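Local structure of TetR-like transcriptional regulator (Rhodococcus, 3F1B) at residues I159-A164 / E187-R192. The protein probably acts as a DNA-binding transcriptional regulator of the TetR family, with a helix-turn-helix domain at one end and an all-helical C-terminal domain. Residues are numbered along the deposited sequence; the frame is centred on the assembly and turned at random.
Sequences IALVGA and ESLAWR
Leu161 faces Ala190 where two antiparallel helix segments, 159-164 and 187-192, run side by side with axes 9.9 Å apart and N-to-C directions 169° from each other. They belong to helices 153-173 and 179-196, the last two of the all-helical C-terminal domain of this TetR-like regulator, and form an antiparallel helical hairpin. Between these segments the packing is apolar: two leucines and two alanines, all buried, make the contacts. Leu189 points at the other helix and splits its branches between two neighbours. Its chi1 of 177° sets CG anti to the backbone N and carries the fork toward helix 153-173, where Leu189 CD1 lies 3.6 Å from Ala164 CB. The other branch turns to Leu161, and Leu189 CD2 sits 3.9 Å from Leu161 CA. Leu161 leaves its helix obliquely to the partner, yet its CG swings across to lie 3.8 Å from Ala190 CB, and the two leucine side chains pass each other at a slant. Leu161 CD1 rests on the same methyl, 3.9 Å from Ala190 CB. Leu186, also on helix 179-196, packs against both Leu161 and Ala164, whereas Thr137 of helix 126-143 touches Leu161 and Leu91 of helix 87-104 touches Ala190. Ala160 of the second subunit packs on Ala164, and Leu185 of the second subunit on Ala160 of this chain, consistent with the four-helix bundle by which TetR-family regulators commonly dimerise, two helices coming from each subunit. Between the leucines the closest methyls are Leu161 CD2 and Leu189 CD2, 3.9 Å apart.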
ATOM      1  N   ILE A 159      -7.731 -10.410   4.832  1.00 34.63           N
ATOM      2  CA  ILE A 159      -7.102  -9.104   4.751  1.00 32.96           C
ATOM      3  C   ILE A 159      -5.613  -9.289   4.914  1.00 33.83           C
ATOM      4  O   ILE A 159      -4.835  -8.689   4.176  1.00 33.04           O
ATOM      5  CB  ILE A 159      -7.613  -8.189   5.893  1.00 33.23           C
ATOM      6  CG1 ILE A 159      -9.106  -7.844   5.686  1.00 31.69           C
ATOM      7  CG2 ILE A 159      -6.787  -6.905   5.982  1.00 28.92           C
ATOM      8  CD1 ILE A 159      -9.948  -7.600   7.050  1.00 31.30           C
ATOM      9  N   ALA A 160      -5.201 -10.084   5.913  1.00 34.05           N
ATOM     10  CA  ALA A 160      -3.778 -10.351   6.105  1.00 34.25           C
ATOM     11  C   ALA A 160      -3.124 -10.994   4.855  1.00 36.24           C
ATOM     12  O   ALA A 160      -2.006 -10.603   4.498  1.00 36.26           O
ATOM     13  CB  ALA A 160      -3.592 -11.244   7.267  1.00 33.09           C
ATOM     14  N   LEU A 161      -3.783 -11.993   4.237  1.00 37.56           N
ATOM     15  CA  LEU A 161      -3.301 -12.655   3.001  1.00 40.08           C
ATOM     16  C   LEU A 161      -3.188 -11.674   1.813  1.00 41.75           C
ATOM     17  O   LEU A 161      -2.267 -11.756   0.979  1.00 43.41           O
ATOM     18  CB  LEU A 161      -4.284 -13.763   2.606  1.00 40.44           C
ATOM     19  CG  LEU A 161      -3.885 -15.053   1.817  1.00 46.31           C
ATOM     20  CD1 LEU A 161      -4.888 -15.482   0.754  1.00 45.48           C
ATOM     21  CD2 LEU A 161      -2.408 -15.141   1.221  1.00 44.73           C
ATOM     22  N   VAL A 162      -4.116 -10.728   1.706  1.00 41.50           N
ATOM     23  CA  VAL A 162      -4.065  -9.776   0.587  1.00 41.75           C
ATOM     24  C   VAL A 162      -2.954  -8.751   0.790  1.00 41.90           C
ATOM     25  O   VAL A 162      -2.220  -8.387  -0.164  1.00 42.71           O
ATOM     26  CB  VAL A 162      -5.425  -9.064   0.377  1.00 42.13           C
ATOM     27  CG1 VAL A 162      -5.298  -7.847  -0.595  1.00 42.58           C
ATOM     28  CG2 VAL A 162      -6.448 -10.094  -0.179  1.00 42.59           C
ATOM     29  N   GLY A 163      -2.836  -8.291   2.035  1.00 39.81           N
ATOM     30  CA  GLY A 163      -1.773  -7.411   2.394  1.00 39.13           C
ATOM     31  C   GLY A 163      -0.446  -8.080   2.164  1.00 38.56           C
ATOM     32  O   GLY A 163       0.467  -7.455   1.676  1.00 38.82           O
ATOM     33  N   ALA A 164      -0.331  -9.350   2.543  1.00 38.79           N
ATOM     34  CA  ALA A 164       0.910 -10.102   2.326  1.00 39.24           C
ATOM     35  C   ALA A 164       1.227 -10.260   0.818  1.00 38.93           C
ATOM     36  O   ALA A 164       2.340 -10.062   0.411  1.00 39.19           O
ATOM     37  CB  ALA A 164       0.839 -11.476   3.040  1.00 37.81           C
ATOM     38  N   GLU A 187       0.425 -19.438  -0.203  1.00 50.27           N
ATOM     39  CA  GLU A 187      -0.534 -20.517  -0.043  1.00 52.88           C
ATOM     40  C   GLU A 187      -0.516 -20.996   1.401  1.00 53.87           C
ATOM     41  O   GLU A 187      -1.570 -21.269   1.982  1.00 53.97           O
ATOM     42  CB  GLU A 187      -0.252 -21.725  -0.948  1.00 52.36           C
ATOM     43  CG  GLU A 187      -0.476 -21.505  -2.421  1.00 54.60           C
ATOM     44  CD  GLU A 187       0.061 -22.661  -3.245  1.00 57.11           C
ATOM     45  OE1 GLU A 187       0.880 -22.413  -4.185  1.00 58.59           O
ATOM     46  OE2 GLU A 187      -0.330 -23.821  -2.935  1.00 56.88           O
ATOM     47  N   SER A 188       0.673 -21.130   1.982  1.00 54.77           N
ATOM     48  CA  SER A 188       0.711 -21.723   3.323  1.00 56.61           C
ATOM     49  C   SER A 188       0.398 -20.708   4.445  1.00 57.05           C
ATOM     50  O   SER A 188      -0.170 -21.053   5.467  1.00 57.04           O
ATOM     51  CB  SER A 188       2.019 -22.470   3.564  1.00 56.37           C
ATOM     52  OG  SER A 188       3.096 -21.563   3.669  1.00 57.49           O
ATOM     53  N   LEU A 189       0.756 -19.455   4.242  1.00 57.84           N
ATOM     54  CA  LEU A 189       0.262 -18.408   5.111  1.00 59.44           C
ATOM     55  C   LEU A 189      -1.266 -18.498   5.210  1.00 60.39           C
ATOM     56  O   LEU A 189      -1.836 -18.301   6.271  1.00 61.03           O
ATOM     57  CB  LEU A 189       0.678 -17.078   4.525  1.00 59.21           C
ATOM     58  CG  LEU A 189       0.284 -15.749   5.138  1.00 60.48           C
ATOM     59  CD1 LEU A 189       1.195 -14.714   4.524  1.00 61.70           C
ATOM     60  CD2 LEU A 189      -1.191 -15.372   4.924  1.00 61.44           C
ATOM     61  N   ALA A 190      -1.919 -18.822   4.097  1.00 61.53           N
ATOM     62  CA  ALA A 190      -3.368 -18.824   4.006  1.00 61.68           C
ATOM     63  C   ALA A 190      -3.959 -20.056   4.683  1.00 62.34           C
ATOM     64  O   ALA A 190      -4.946 -19.945   5.410  1.00 61.42           O
ATOM     65  CB  ALA A 190      -3.803 -18.772   2.568  1.00 61.51           C
ATOM     66  N   TRP A 191      -3.376 -21.229   4.431  1.00 63.12           N
ATOM     67  CA  TRP A 191      -3.913 -22.481   5.024  1.00 64.15           C
ATOM     68  C   TRP A 191      -3.345 -22.806   6.428  1.00 64.93           C
ATOM     69  O   TRP A 191      -3.938 -23.596   7.172  1.00 65.31           O
ATOM     70  CB  TRP A 191      -3.803 -23.675   4.056  1.00 63.54           C
ATOM     71  CG  TRP A 191      -4.432 -23.417   2.698  1.00 63.30           C
ATOM     72  CD1 TRP A 191      -3.785 -23.389   1.486  1.00 61.79           C
ATOM     73  CD2 TRP A 191      -5.823 -23.135   2.413  1.00 63.36           C
ATOM     74  NE1 TRP A 191      -4.681 -23.114   0.475  1.00 62.59           N
ATOM     75  CE2 TRP A 191      -5.935 -22.949   1.013  1.00 63.46           C
ATOM     76  CE3 TRP A 191      -6.980 -23.024   3.202  1.00 63.68           C
ATOM     77  CZ2 TRP A 191      -7.168 -22.658   0.383  1.00 64.12           C
ATOM     78  CZ3 TRP A 191      -8.206 -22.736   2.569  1.00 64.07           C
ATOM     79  CH2 TRP A 191      -8.286 -22.559   1.175  1.00 63.78           C
ATOM     80  N   ARG A 192      -2.234 -22.158   6.786  1.00 66.01           N
ATOM     81  CA  ARG A 192      -1.582 -22.327   8.093  1.00 67.26           C
ATOM     82  C   ARG A 192      -1.654 -21.131   9.094  1.00 68.31           C
ATOM     83  O   ARG A 192      -1.592 -21.350  10.289  1.00 68.53           O
ATOM     84  CB  ARG A 192      -0.146 -22.869   7.926  1.00 67.05           C
ATOM     85  CG  ARG A 192      -0.042 -24.276   7.294  1.00 66.86           C
ATOM     86  CD  ARG A 192      -0.959 -25.351   7.979  1.00 68.31           C
ATOM     87  NE  ARG A 192      -0.410 -25.946   9.215  1.00 68.74           N
ATOM     88  CZ  ARG A 192       0.275 -27.093   9.278  1.00 68.97           C
ATOM     89  NH1 ARG A 192       0.515 -27.786   8.177  1.00 69.59           N
ATOM     90  NH2 ARG A 192       0.726 -27.554  10.445  1.00 68.12           N
TER